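Local coordinates for endoglucanase A (Clostridium acetobutylicum, PDB 3IK2), which probably hydrolyses internal beta-1,4-glucosidic bonds of cellulose, as a family 44 endoglucanase built round a TIM-like barrel, at residues A[1-13]-A[449-462]. Sequence-based numbering, arbitrary orientation.
Sequences MDVNVNIDTNAEK and NYTDSINFNFNVSS
In the beta domain that accompanies the TIM-like barrel, the N-terminal strand 2-8 runs parallel to strand 454-461, bringing the N-terminus of the chain into a sheet built mainly by its C-terminal strands. The backbone N-H and C=O of V3, V5 and I7 are all bonded to the other strand, from V3 N to N455 O (2.9 Å) through to S461 N to I7 O (2.6 Å), and M1 and T9 extend the ladder at the two ends. One face carries a row of polar pairs. D2 OD1, 3.0 Å from N455 ND2, is met nearly end-on along its C-O bond and lies close to the N455 amide plane, the carboxylate turned 79° against it. N459 ND2 comes within 2.7 Å of N6 OD1, but this bond is bent (125°) and weak; N457 ND2 to N4 OD1 is weak because it is long. The other face is apolar and buried. With V5 CG1 anti to the backbone N (chi1 -179°), the other branch, CG2, is placed at the F456 ring edge, 3.7 Å from CD1, while V5 CB lies obliquely against F458 CD1. I454 CG2 sits over the F456 ring and is pressed tightly on V3 CG2 (3.2 Å). Past the strands, T9 OG1 and S462 OG share a hydrogen bond of 2.8 Å. Strand 415-421 flanks 2-8 and strand 494-499 flanks 454-461, where F495 stacks on F458; I443 and V445 of strand 440-447 pack against I7 and F456.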
loop_
_atom_site.group_PDB
_atom_site.type_symbol
_atom_site.label_atom_id
_atom_site.label_comp_id
_atom_site.label_asym_id
_atom_site.label_seq_id
_atom_site.Cartn_x
_atom_site.Cartn_y
_atom_site.Cartn_z
ATOM N N MET A 1 -2.241 -32.297 -11.488
ATOM C CA MET A 1 -2.326 -31.713 -12.874
ATOM C C MET A 1 -0.933 -31.250 -13.282
ATOM O O MET A 1 -0.048 -31.130 -12.441
ATOM C CB MET A 1 -3.351 -30.563 -12.931
ATOM C CG MET A 1 -2.908 -29.246 -12.275
ATOM S SD MET A 1 -4.214 -28.000 -11.927
ATOM C CE MET A 1 -4.958 -28.699 -10.456
ATOM N N ASP A 2 -0.716 -31.034 -14.565
ATOM C CA ASP A 2 0.573 -30.553 -15.027
ATOM C C ASP A 2 0.402 -29.130 -15.500
ATOM O O ASP A 2 -0.577 -28.795 -16.180
ATOM C CB ASP A 2 1.104 -31.414 -16.163
ATOM C CG ASP A 2 1.534 -32.814 -15.705
ATOM O OD1 ASP A 2 1.335 -33.204 -14.524
ATOM O OD2 ASP A 2 2.084 -33.541 -16.555
ATOM N N VAL A 3 1.362 -28.291 -15.138
ATOM C CA VAL A 3 1.345 -26.900 -15.513
ATOM C C VAL A 3 2.738 -26.579 -16.055
ATOM O O VAL A 3 3.740 -26.927 -15.429
ATOM C CB VAL A 3 0.977 -26.018 -14.254
ATOM C CG1 VAL A 3 1.216 -24.523 -14.507
ATOM C CG2 VAL A 3 -0.473 -26.302 -13.796
ATOM N N ASN A 4 2.805 -25.947 -17.224
ATOM C CA ASN A 4 4.090 -25.498 -17.782
ATOM C C ASN A 4 4.397 -24.082 -17.342
ATOM O O ASN A 4 3.511 -23.239 -17.300
ATOM C CB ASN A 4 4.096 -25.580 -19.319
ATOM C CG ASN A 4 3.787 -26.995 -19.828
ATOM O OD1 ASN A 4 4.326 -27.984 -19.316
ATOM N ND2 ASN A 4 2.903 -27.093 -20.845
ATOM N N VAL A 5 5.663 -23.824 -17.014
ATOM C CA VAL A 5 6.114 -22.480 -16.680
ATOM C C VAL A 5 7.317 -22.153 -17.531
ATOM O O VAL A 5 8.383 -22.758 -17.387
ATOM C CB VAL A 5 6.522 -22.367 -15.209
ATOM C CG1 VAL A 5 6.981 -20.888 -14.850
ATOM C CG2 VAL A 5 5.388 -22.888 -14.309
ATOM N N ASN A 6 7.125 -21.159 -18.387
ATOM C CA ASN A 6 8.132 -20.674 -19.307
ATOM C C ASN A 6 8.736 -19.350 -18.829
ATOM O O ASN A 6 8.065 -18.289 -18.824
ATOM C CB ASN A 6 7.521 -20.528 -20.704
ATOM C CG ASN A 6 7.056 -21.865 -21.281
ATOM O OD1 ASN A 6 7.653 -22.913 -21.031
ATOM N ND2 ASN A 6 5.994 -21.827 -22.077
ATOM N N ILE A 7 9.999 -19.425 -18.415
ATOM C CA ILE A 7 10.740 -18.248 -17.957
ATOM C C ILE A 7 11.737 -17.792 -19.040
ATOM O O ILE A 7 12.431 -18.603 -19.649
ATOM C CB ILE A 7 11.431 -18.514 -16.556
ATOM C CG1 ILE A 7 10.367 -18.875 -15.512
ATOM C CG2 ILE A 7 12.242 -17.321 -16.069
ATOM C CD1 ILE A 7 10.893 -19.631 -14.295
ATOM N N ASP A 8 11.791 -16.490 -19.285
ATOM C CA ASP A 8 12.833 -15.918 -20.127
ATOM C C ASP A 8 13.498 -14.758 -19.398
ATOM O O ASP A 8 12.898 -13.709 -19.263
ATOM C CB ASP A 8 12.239 -15.440 -21.458
ATOM C CG ASP A 8 13.306 -14.933 -22.441
ATOM O OD1 ASP A 8 12.976 -14.794 -23.638
ATOM O OD2 ASP A 8 14.467 -14.672 -22.022
ATOM N N THR A 9 14.735 -14.940 -18.943
ATOM C CA THR A 9 15.412 -13.897 -18.144
ATOM C C THR A 9 15.852 -12.677 -18.964
ATOM O O THR A 9 16.356 -11.702 -18.403
ATOM C CB THR A 9 16.612 -14.444 -17.323
ATOM O OG1 THR A 9 17.622 -14.924 -18.217
ATOM C CG2 THR A 9 16.167 -15.576 -16.383
ATOM N N ASN A 10 15.626 -12.741 -20.280
ATOM C CA ASN A 10 15.998 -11.681 -21.215
ATOM C C ASN A 10 14.772 -11.075 -21.885
ATOM O O ASN A 10 14.903 -10.297 -22.826
ATOM C CB ASN A 10 16.982 -12.213 -22.283
ATOM C CG ASN A 10 17.785 -11.085 -23.001
ATOM O OD1 ASN A 10 17.886 -11.065 -24.239
ATOM N ND2 ASN A 10 18.359 -10.167 -22.224
ATOM N N ALA A 11 13.585 -11.436 -21.400
ATOM C CA ALA A 11 12.340 -10.837 -21.866
ATOM C C ALA A 11 11.470 -10.271 -20.728
ATOM O O ALA A 11 11.481 -10.779 -19.568
ATOM C CB ALA A 11 11.532 -11.843 -22.673
ATOM N N GLU A 12 10.709 -9.235 -21.114
ATOM C CA GLU A 12 9.700 -8.553 -20.293
ATOM C C GLU A 12 10.245 -8.153 -18.928
ATOM O O GLU A 12 9.568 -8.330 -17.891
ATOM C CB GLU A 12 8.440 -9.397 -20.146
ATOM C CG GLU A 12 7.885 -9.951 -21.457
ATOM C CD GLU A 12 6.766 -10.975 -21.240
ATOM O OE1 GLU A 12 6.023 -10.874 -20.239
ATOM O OE2 GLU A 12 6.617 -11.878 -22.095
ATOM N N LYS A 13 11.463 -7.610 -18.951
ATOM C CA LYS A 13 12.177 -7.229 -17.748
ATOM C C LYS A 13 11.526 -5.994 -17.150
ATOM O O LYS A 13 11.150 -5.063 -17.872
ATOM C CB LYS A 13 13.651 -6.941 -18.048
ATOM C CG LYS A 13 14.463 -8.163 -18.418
ATOM C CD LYS A 13 15.932 -7.820 -18.479
ATOM C CE LYS A 13 16.576 -8.568 -19.624
ATOM N NZ LYS A 13 17.980 -9.029 -19.371
ATOM N N ASN A 449 -4.947 -24.284 -5.910
ATOM C CA ASN A 449 -5.929 -25.351 -5.889
ATOM C C ASN A 449 -6.161 -25.874 -4.478
ATOM O O ASN A 449 -5.221 -26.048 -3.679
ATOM C CB ASN A 449 -5.607 -26.503 -6.871
ATOM C CG ASN A 449 -6.840 -27.349 -7.183
ATOM O OD1 ASN A 449 -7.243 -28.219 -6.399
ATOM N ND2 ASN A 449 -7.459 -27.073 -8.318
ATOM N N TYR A 450 -7.433 -26.105 -4.175
ATOM C CA TYR A 450 -7.818 -26.449 -2.817
ATOM C C TYR A 450 -7.512 -27.901 -2.481
ATOM O O TYR A 450 -7.444 -28.243 -1.306
ATOM C CB TYR A 450 -9.305 -26.176 -2.591
ATOM C CG TYR A 450 -9.553 -25.470 -1.288
ATOM C CD1 TYR A 450 -9.496 -24.079 -1.216
ATOM C CD2 TYR A 450 -9.822 -26.184 -0.129
ATOM C CE1 TYR A 450 -9.687 -23.422 -0.032
ATOM C CE2 TYR A 450 -10.024 -25.535 1.071
ATOM C CZ TYR A 450 -9.955 -24.149 1.107
ATOM O OH TYR A 450 -10.169 -23.481 2.301
ATOM N N THR A 451 -7.360 -28.757 -3.500
ATOM C CA THR A 451 -7.295 -30.203 -3.262
ATOM C C THR A 451 -6.218 -30.957 -4.069
ATOM O O THR A 451 -5.731 -32.001 -3.640
ATOM C CB THR A 451 -8.696 -30.861 -3.533
ATOM O OG1 THR A 451 -9.034 -30.716 -4.918
ATOM C CG2 THR A 451 -9.772 -30.191 -2.695
ATOM N N ASP A 452 -5.866 -30.441 -5.244
ATOM C CA ASP A 452 -4.983 -31.159 -6.177
ATOM C C ASP A 452 -3.549 -30.631 -6.165
ATOM O O ASP A 452 -3.310 -29.454 -5.947
ATOM C CB ASP A 452 -5.524 -31.038 -7.604
ATOM C CG ASP A 452 -6.937 -31.598 -7.758
ATOM O OD1 ASP A 452 -7.392 -32.387 -6.891
ATOM O OD2 ASP A 452 -7.592 -31.228 -8.765
ATOM N N SER A 453 -2.592 -31.509 -6.402
ATOM C CA SER A 453 -1.203 -31.091 -6.448
ATOM C C SER A 453 -0.895 -30.707 -7.896
ATOM O O SER A 453 -1.631 -31.076 -8.823
ATOM C CB SER A 453 -0.281 -32.211 -5.911
ATOM O OG SER A 453 -0.375 -33.345 -6.765
ATOM N N ILE A 454 0.134 -29.896 -8.082
ATOM C CA ILE A 454 0.543 -29.526 -9.417
ATOM C C ILE A 454 1.979 -29.938 -9.682
ATOM O O ILE A 454 2.894 -29.631 -8.903
ATOM C CB ILE A 454 0.414 -27.976 -9.714
ATOM C CG1 ILE A 454 -1.011 -27.453 -9.521
ATOM C CG2 ILE A 454 0.818 -27.706 -11.167
ATOM C CD1 ILE A 454 -1.120 -25.900 -9.687
ATOM N N ASN A 455 2.155 -30.632 -10.794
ATOM C CA ASN A 455 3.467 -30.858 -11.375
ATOM C C ASN A 455 3.844 -29.688 -12.244
ATOM O O ASN A 455 3.250 -29.456 -13.292
ATOM C CB ASN A 455 3.487 -32.146 -12.196
ATOM C CG ASN A 455 3.168 -33.365 -11.344
ATOM O OD1 ASN A 455 3.834 -33.616 -10.326
ATOM N ND2 ASN A 455 2.108 -34.100 -11.722
ATOM N N PHE A 456 4.818 -28.923 -11.783
ATOM C CA PHE A 456 5.239 -27.769 -12.529
ATOM C C PHE A 456 6.418 -28.195 -13.359
ATOM O O PHE A 456 7.409 -28.684 -12.832
ATOM C CB PHE A 456 5.632 -26.613 -11.606
ATOM C CG PHE A 456 4.476 -25.906 -10.979
ATOM C CD1 PHE A 456 3.812 -24.880 -11.671
ATOM C CD2 PHE A 456 4.069 -26.226 -9.682
ATOM C CE1 PHE A 456 2.749 -24.201 -11.092
ATOM C CE2 PHE A 456 2.996 -25.542 -9.090
ATOM C CZ PHE A 456 2.341 -24.534 -9.790
ATOM N N ASN A 457 6.291 -27.991 -14.659
ATOM C CA ASN A 457 7.358 -28.240 -15.605
ATOM C C ASN A 457 7.947 -26.894 -16.009
ATOM O O ASN A 457 7.281 -26.099 -16.652
ATOM C CB ASN A 457 6.790 -29.022 -16.805
ATOM C CG ASN A 457 5.938 -30.209 -16.368
ATOM O OD1 ASN A 457 6.372 -31.023 -15.537
ATOM N ND2 ASN A 457 4.711 -30.303 -16.893
ATOM N N PHE A 458 9.186 -26.631 -15.590
ATOM C CA PHE A 458 9.803 -25.340 -15.766
ATOM C C PHE A 458 10.719 -25.338 -16.946
ATOM O O PHE A 458 11.577 -26.214 -17.075
ATOM C CB PHE A 458 10.629 -24.919 -14.528
ATOM C CG PHE A 458 9.802 -24.655 -13.285
ATOM C CD1 PHE A 458 9.341 -23.373 -13.001
ATOM C CD2 PHE A 458 9.502 -25.696 -12.392
ATOM C CE1 PHE A 458 8.569 -23.125 -11.847
ATOM C CE2 PHE A 458 8.742 -25.470 -11.245
ATOM C CZ PHE A 458 8.260 -24.170 -10.977
ATOM N N ASN A 459 10.587 -24.298 -17.765
ATOM C CA ASN A 459 11.491 -24.086 -18.885
ATOM C C ASN A 459 12.110 -22.715 -18.770
ATOM O O ASN A 459 11.460 -21.712 -19.068
ATOM C CB ASN A 459 10.730 -24.198 -20.210
ATOM C CG ASN A 459 9.813 -25.402 -20.246
ATOM O OD1 ASN A 459 10.272 -26.524 -20.526
ATOM N ND2 ASN A 459 8.504 -25.190 -19.934
ATOM N N VAL A 460 13.369 -22.671 -18.351
ATOM C CA VAL A 460 14.069 -21.410 -18.192
ATOM C C VAL A 460 14.907 -21.110 -19.439
ATOM O O VAL A 460 15.892 -21.793 -19.740
ATOM C CB VAL A 460 14.938 -21.407 -16.926
ATOM C CG1 VAL A 460 15.595 -20.080 -16.746
ATOM C CG2 VAL A 460 14.097 -21.770 -15.707
ATOM N N SER A 461 14.484 -20.097 -20.182
ATOM C CA SER A 461 15.288 -19.567 -21.285
ATOM C C SER A 461 16.222 -18.468 -20.754
ATOM O O SER A 461 15.775 -17.412 -20.333
ATOM C CB SER A 461 14.374 -19.055 -22.410
ATOM O OG SER A 461 15.133 -18.450 -23.438
ATOM N N SER A 462 17.518 -18.748 -20.759
ATOM C CA SER A 462 18.530 -17.866 -20.177
ATOM C C SER A 462 19.918 -18.232 -20.715
ATOM O O SER A 462 20.156 -19.377 -21.091
ATOM C CB SER A 462 18.539 -17.987 -18.648
ATOM O OG SER A 462 19.459 -17.073 -18.081
HETATM O O HOH W 1 16.997 -15.625 -23.464
#